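Local structure of nonribosomal peptide synthase (Streptomyces sp. MJ635-86F5, 5JJP) at residues Leu35-Val49 against Ala239-Val251. The protein adenylates an aliphatic beta-amino acid, probably at the expense of ATP, as an adenylation enzyme of nonribosomal peptide synthesis. Numbering follows the deposited sequence.
Sequences LLAAGKATPDKPAIV and ALTLASGATAVPV
Two groups of segment 35-49 grip the hydroxyl of Thr247: Lys45 NZ donates to Thr247 OG1 at 3.0 Å, and Thr247 OG1 in turn donates to Pro46 O at 2.7 Å, tilted 29° from that carbonyl's plane. With chi1 at -60°, OG1 sits beside the backbone N of Thr247, while the CG2 branch lies 3.6 Å from Val49 CG2. Lys45 runs its CD and CE alongside Gly245 O, bends at chi3 and chi4, and gives a second hydrogen bond to Pro219 O, so the ammonium nitrogen has two acceptors. A valine in place of Thr247 would probably leave Pro46 O without this donor and deprive Lys45 NZ of one of its acceptors.

Past this point the backbones meet through a single bridge, Ile48 with Ala248: Ala248 N donates nearly straight to Ala47 O (2.7 Å, 175° at the hydrogen), and Val49 N donates to Ala248 O. The bridge links the edge of strand 247-250, outermost in its six-stranded sheet, to strand 46-51 of the two-stranded sheet, where Ala47 and Ile48 both face Val60 in a classic beta bulge.

At the helical ends, Leu35 spreads both methyls over helix 232-243, CD1 lying 3.6 Å from Ala239 CB. Leu35 O and Leu242 O, two acceptors, are reconciled by a water that donates to both and accepts from Gly39 N; Tyr62 OH also bonds Leu242 O. Ala38 CB packs 4.0 Å from Gly245 CA, where the helix ends in a Schellman motif; the positive phi favours glycine, and a CB would press tightly on Ala38. The chemistry thus implies a largely buried seam within the AMP-binding family region: direct bonds serve Pro46 O, Ala47 O and Ala248 O, while Leu35's apolar contacts with Ala239 and Ala243 lie beside water-bridged backbone groups.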
loop_
_atom_site.group_PDB
_atom_site.type_symbol
_atom_site.label_atom_id
_atom_site.label_comp_id
_atom_site.label_asym_id
_atom_site.label_seq_id
_atom_site.Cartn_x
_atom_site.Cartn_y
_atom_site.Cartn_z
ATOM N N LEU A 35 -2.977 -12.399 -1.784
ATOM C CA LEU A 35 -2.362 -11.624 -2.854
ATOM C C LEU A 35 -2.000 -12.500 -4.059
ATOM O O LEU A 35 -1.875 -11.988 -5.141
ATOM C CB LEU A 35 -1.129 -10.879 -2.379
ATOM C CG LEU A 35 -1.350 -9.821 -1.276
ATOM C CD1 LEU A 35 -0.084 -9.008 -1.088
ATOM C CD2 LEU A 35 -2.509 -8.899 -1.573
ATOM N N LEU A 36 -1.839 -13.810 -3.846
ATOM C CA LEU A 36 -1.356 -14.708 -4.876
ATOM C C LEU A 36 -2.424 -15.627 -5.427
ATOM O O LEU A 36 -2.144 -16.340 -6.356
ATOM C CB LEU A 36 -0.174 -15.556 -4.350
ATOM C CG LEU A 36 1.059 -14.678 -4.215
ATOM C CD1 LEU A 36 2.060 -15.391 -3.398
ATOM C CD2 LEU A 36 1.666 -14.370 -5.554
ATOM N N ALA A 37 -3.639 -15.542 -4.902
ATOM C CA ALA A 37 -4.685 -16.431 -5.341
ATOM C C ALA A 37 -5.035 -16.290 -6.828
ATOM O O ALA A 37 -4.981 -17.255 -7.546
ATOM C CB ALA A 37 -5.926 -16.248 -4.500
ATOM N N ALA A 38 -5.285 -15.081 -7.299
ATOM C CA ALA A 38 -5.619 -14.874 -8.710
ATOM C C ALA A 38 -4.540 -15.385 -9.653
ATOM O O ALA A 38 -4.841 -15.893 -10.740
ATOM C CB ALA A 38 -5.905 -13.404 -9.015
ATOM N N GLY A 39 -3.301 -15.258 -9.232
ATOM C CA GLY A 39 -2.192 -15.675 -10.045
ATOM C C GLY A 39 -2.064 -17.174 -10.224
ATOM O O GLY A 39 -1.422 -17.625 -11.144
ATOM N N LYS A 40 -2.651 -17.944 -9.333
ATOM C CA LYS A 40 -2.716 -19.385 -9.528
ATOM C C LYS A 40 -3.227 -19.801 -10.928
ATOM O O LYS A 40 -2.863 -20.851 -11.437
ATOM C CB LYS A 40 -3.657 -20.015 -8.509
ATOM C CG LYS A 40 -3.248 -19.913 -7.047
ATOM C CD LYS A 40 -1.844 -20.426 -6.844
ATOM C CE LYS A 40 -1.494 -20.523 -5.372
ATOM N NZ LYS A 40 -0.087 -20.971 -5.306
ATOM N N ALA A 41 -4.115 -19.009 -11.522
ATOM C CA ALA A 41 -4.637 -19.323 -12.820
ATOM C C ALA A 41 -3.608 -19.041 -13.924
ATOM O O ALA A 41 -3.773 -19.515 -15.058
ATOM C CB ALA A 41 -5.922 -18.526 -13.053
ATOM N N THR A 42 -2.571 -18.257 -13.596
ATOM C CA THR A 42 -1.579 -17.794 -14.577
ATOM C C THR A 42 -0.191 -17.839 -13.980
ATOM O O THR A 42 0.503 -16.814 -13.933
ATOM C CB THR A 42 -1.864 -16.337 -15.071
ATOM O OG1 THR A 42 -1.835 -15.401 -13.968
ATOM C CG2 THR A 42 -3.238 -16.241 -15.782
ATOM N N PRO A 43 0.256 -19.047 -13.556
ATOM C CA PRO A 43 1.576 -19.157 -12.912
ATOM C C PRO A 43 2.748 -18.617 -13.706
ATOM O O PRO A 43 3.736 -18.172 -13.121
ATOM C CB PRO A 43 1.763 -20.666 -12.680
ATOM C CG PRO A 43 0.515 -21.327 -13.144
ATOM C CD PRO A 43 -0.239 -20.364 -14.003
ATOM N N ASP A 44 2.675 -18.665 -15.022
ATOM C CA ASP A 44 3.863 -18.295 -15.777
ATOM C C ASP A 44 3.808 -16.887 -16.312
ATOM O O ASP A 44 4.775 -16.425 -16.876
ATOM C CB ASP A 44 4.093 -19.301 -16.906
ATOM C CG ASP A 44 4.406 -20.713 -16.376
ATOM O OD1 ASP A 44 5.254 -20.868 -15.459
ATOM O OD2 ASP A 44 3.820 -21.668 -16.922
ATOM N N LYS A 45 2.684 -16.207 -16.131
ATOM C CA LYS A 45 2.578 -14.771 -16.406
ATOM C C LYS A 45 3.551 -13.982 -15.545
ATOM O O LYS A 45 3.820 -14.365 -14.414
ATOM C CB LYS A 45 1.160 -14.295 -16.084
ATOM C CG LYS A 45 0.917 -12.793 -16.146
ATOM C CD LYS A 45 -0.489 -12.480 -15.673
ATOM C CE LYS A 45 -1.137 -11.275 -16.365
ATOM N NZ LYS A 45 -0.597 -9.915 -16.163
ATOM N N PRO A 46 4.077 -12.859 -16.064
ATOM C CA PRO A 46 4.902 -11.974 -15.262
ATOM C C PRO A 46 4.129 -11.299 -14.105
ATOM O O PRO A 46 3.108 -10.683 -14.326
ATOM C CB PRO A 46 5.388 -10.925 -16.265
ATOM C CG PRO A 46 5.231 -11.579 -17.607
ATOM C CD PRO A 46 4.023 -12.445 -17.475
ATOM N N ALA A 47 4.675 -11.398 -12.898
ATOM C CA ALA A 47 4.104 -10.812 -11.680
ATOM C C ALA A 47 4.764 -9.502 -11.429
ATOM O O ALA A 47 4.107 -8.516 -11.119
ATOM C CB ALA A 47 4.346 -11.745 -10.500
ATOM N N ILE A 48 6.083 -9.510 -11.562
ATOM C CA ILE A 48 6.933 -8.338 -11.442
ATOM C C ILE A 48 7.859 -8.200 -12.634
ATOM O O ILE A 48 8.564 -9.120 -12.982
ATOM C CB ILE A 48 7.809 -8.422 -10.191
ATOM C CG1 ILE A 48 6.976 -8.024 -8.980
ATOM C CG2 ILE A 48 8.685 -7.228 -10.007
ATOM C CD1 ILE A 48 6.290 -9.035 -8.186
ATOM N N VAL A 49 7.968 -6.976 -13.120
ATOM C CA VAL A 49 8.932 -6.611 -14.120
ATOM C C VAL A 49 9.932 -5.633 -13.511
ATOM O O VAL A 49 9.537 -4.736 -12.785
ATOM C CB VAL A 49 8.202 -5.959 -15.321
ATOM C CG1 VAL A 49 9.188 -5.444 -16.326
ATOM C CG2 VAL A 49 7.279 -6.976 -15.975
ATOM N N ALA A 239 0.572 -4.747 -4.010
ATOM C CA ALA A 239 -0.355 -5.777 -3.454
ATOM C C ALA A 239 -1.628 -5.872 -4.231
ATOM O O ALA A 239 -2.084 -6.944 -4.546
ATOM C CB ALA A 239 -0.676 -5.528 -1.991
ATOM N N LEU A 240 -2.193 -4.728 -4.552
ATOM C CA LEU A 240 -3.443 -4.739 -5.253
ATOM C C LEU A 240 -3.233 -5.269 -6.692
ATOM O O LEU A 240 -4.080 -5.958 -7.215
ATOM C CB LEU A 240 -4.042 -3.351 -5.270
ATOM C CG LEU A 240 -5.305 -3.210 -6.126
ATOM C CD1 LEU A 240 -6.454 -4.053 -5.594
ATOM C CD2 LEU A 240 -5.699 -1.760 -6.256
ATOM N N THR A 241 -2.113 -4.900 -7.310
ATOM C CA THR A 241 -1.801 -5.307 -8.636
ATOM C C THR A 241 -1.709 -6.854 -8.692
ATOM O O THR A 241 -2.282 -7.473 -9.571
ATOM C CB THR A 241 -0.486 -4.679 -9.106
ATOM O OG1 THR A 241 -0.622 -3.254 -9.205
ATOM C CG2 THR A 241 -0.062 -5.279 -10.493
ATOM N N LEU A 242 -0.972 -7.444 -7.752
ATOM C CA LEU A 242 -0.823 -8.868 -7.672
ATOM C C LEU A 242 -2.143 -9.535 -7.381
ATOM O O LEU A 242 -2.491 -10.549 -8.016
ATOM C CB LEU A 242 0.198 -9.262 -6.587
ATOM C CG LEU A 242 1.650 -8.902 -6.842
ATOM C CD1 LEU A 242 2.478 -9.188 -5.636
ATOM C CD2 LEU A 242 2.180 -9.716 -8.012
ATOM N N ALA A 243 -2.858 -9.002 -6.389
ATOM C CA ALA A 243 -4.155 -9.542 -6.010
ATOM C C ALA A 243 -5.106 -9.596 -7.196
ATOM O O ALA A 243 -6.043 -10.432 -7.234
ATOM C CB ALA A 243 -4.771 -8.736 -4.875
ATOM N N SER A 244 -4.941 -8.662 -8.116
ATOM C CA SER A 244 -5.824 -8.565 -9.279
ATOM C C SER A 244 -5.305 -9.398 -10.427
ATOM O O SER A 244 -5.957 -9.509 -11.456
ATOM C CB SER A 244 -5.938 -7.128 -9.747
ATOM O OG SER A 244 -6.408 -6.270 -8.741
ATOM N N GLY A 245 -4.153 -10.039 -10.228
ATOM C CA GLY A 245 -3.597 -11.010 -11.153
ATOM C C GLY A 245 -2.868 -10.310 -12.262
ATOM O O GLY A 245 -2.706 -10.918 -13.343
ATOM N N ALA A 246 -2.456 -9.052 -12.031
ATOM C CA ALA A 246 -1.830 -8.263 -13.084
ATOM C C ALA A 246 -0.314 -8.295 -12.962
ATOM O O ALA A 246 0.208 -9.172 -12.353
ATOM C CB ALA A 246 -2.366 -6.811 -13.040
ATOM N N THR A 247 0.377 -7.310 -13.537
ATOM C CA THR A 247 1.837 -7.276 -13.553
ATOM C C THR A 247 2.342 -5.967 -12.928
ATOM O O THR A 247 1.997 -4.880 -13.409
ATOM C CB THR A 247 2.397 -7.349 -14.985
ATOM O OG1 THR A 247 1.977 -8.569 -15.629
ATOM C CG2 THR A 247 3.877 -7.351 -14.952
ATOM N N ALA A 248 3.136 -6.077 -11.874
ATOM C CA ALA A 248 3.571 -4.906 -11.140
ATOM C C ALA A 248 4.979 -4.494 -11.590
ATOM O O ALA A 248 5.852 -5.316 -11.736
ATOM C CB ALA A 248 3.599 -5.214 -9.654
ATOM N N VAL A 249 5.154 -3.213 -11.867
ATOM C CA VAL A 249 6.412 -2.674 -12.369
ATOM C C VAL A 249 6.839 -1.487 -11.482
ATOM O O VAL A 249 6.516 -0.338 -11.767
ATOM C CB VAL A 249 6.262 -2.189 -13.817
ATOM C CG1 VAL A 249 7.638 -1.939 -14.415
ATOM C CG2 VAL A 249 5.463 -3.192 -14.658
ATOM N N PRO A 250 7.563 -1.757 -10.416
ATOM C CA PRO A 250 8.085 -0.699 -9.600
ATOM C C PRO A 250 8.980 0.164 -10.449
ATOM O O PRO A 250 9.759 -0.370 -11.234
ATOM C CB PRO A 250 8.940 -1.440 -8.577
ATOM C CG PRO A 250 8.364 -2.815 -8.528
ATOM C CD PRO A 250 7.980 -3.089 -9.935
ATOM N N VAL A 251 8.885 1.475 -10.330
ATOM C CA VAL A 251 9.721 2.335 -11.145
ATOM C C VAL A 251 10.981 2.711 -10.322
ATOM O O VAL A 251 10.894 3.473 -9.398
ATOM C CB VAL A 251 8.950 3.615 -11.525
ATOM C CG1 VAL A 251 9.800 4.505 -12.410
ATOM C CG2 VAL A 251 7.653 3.277 -12.222
HETATM O O HOH W 1 -2.478 -13.079 -7.477
HETATM O O HOH W 2 -5.975 -12.627 -5.611
HETATM O O HOH W 3 -3.753 -13.127 -14.161
#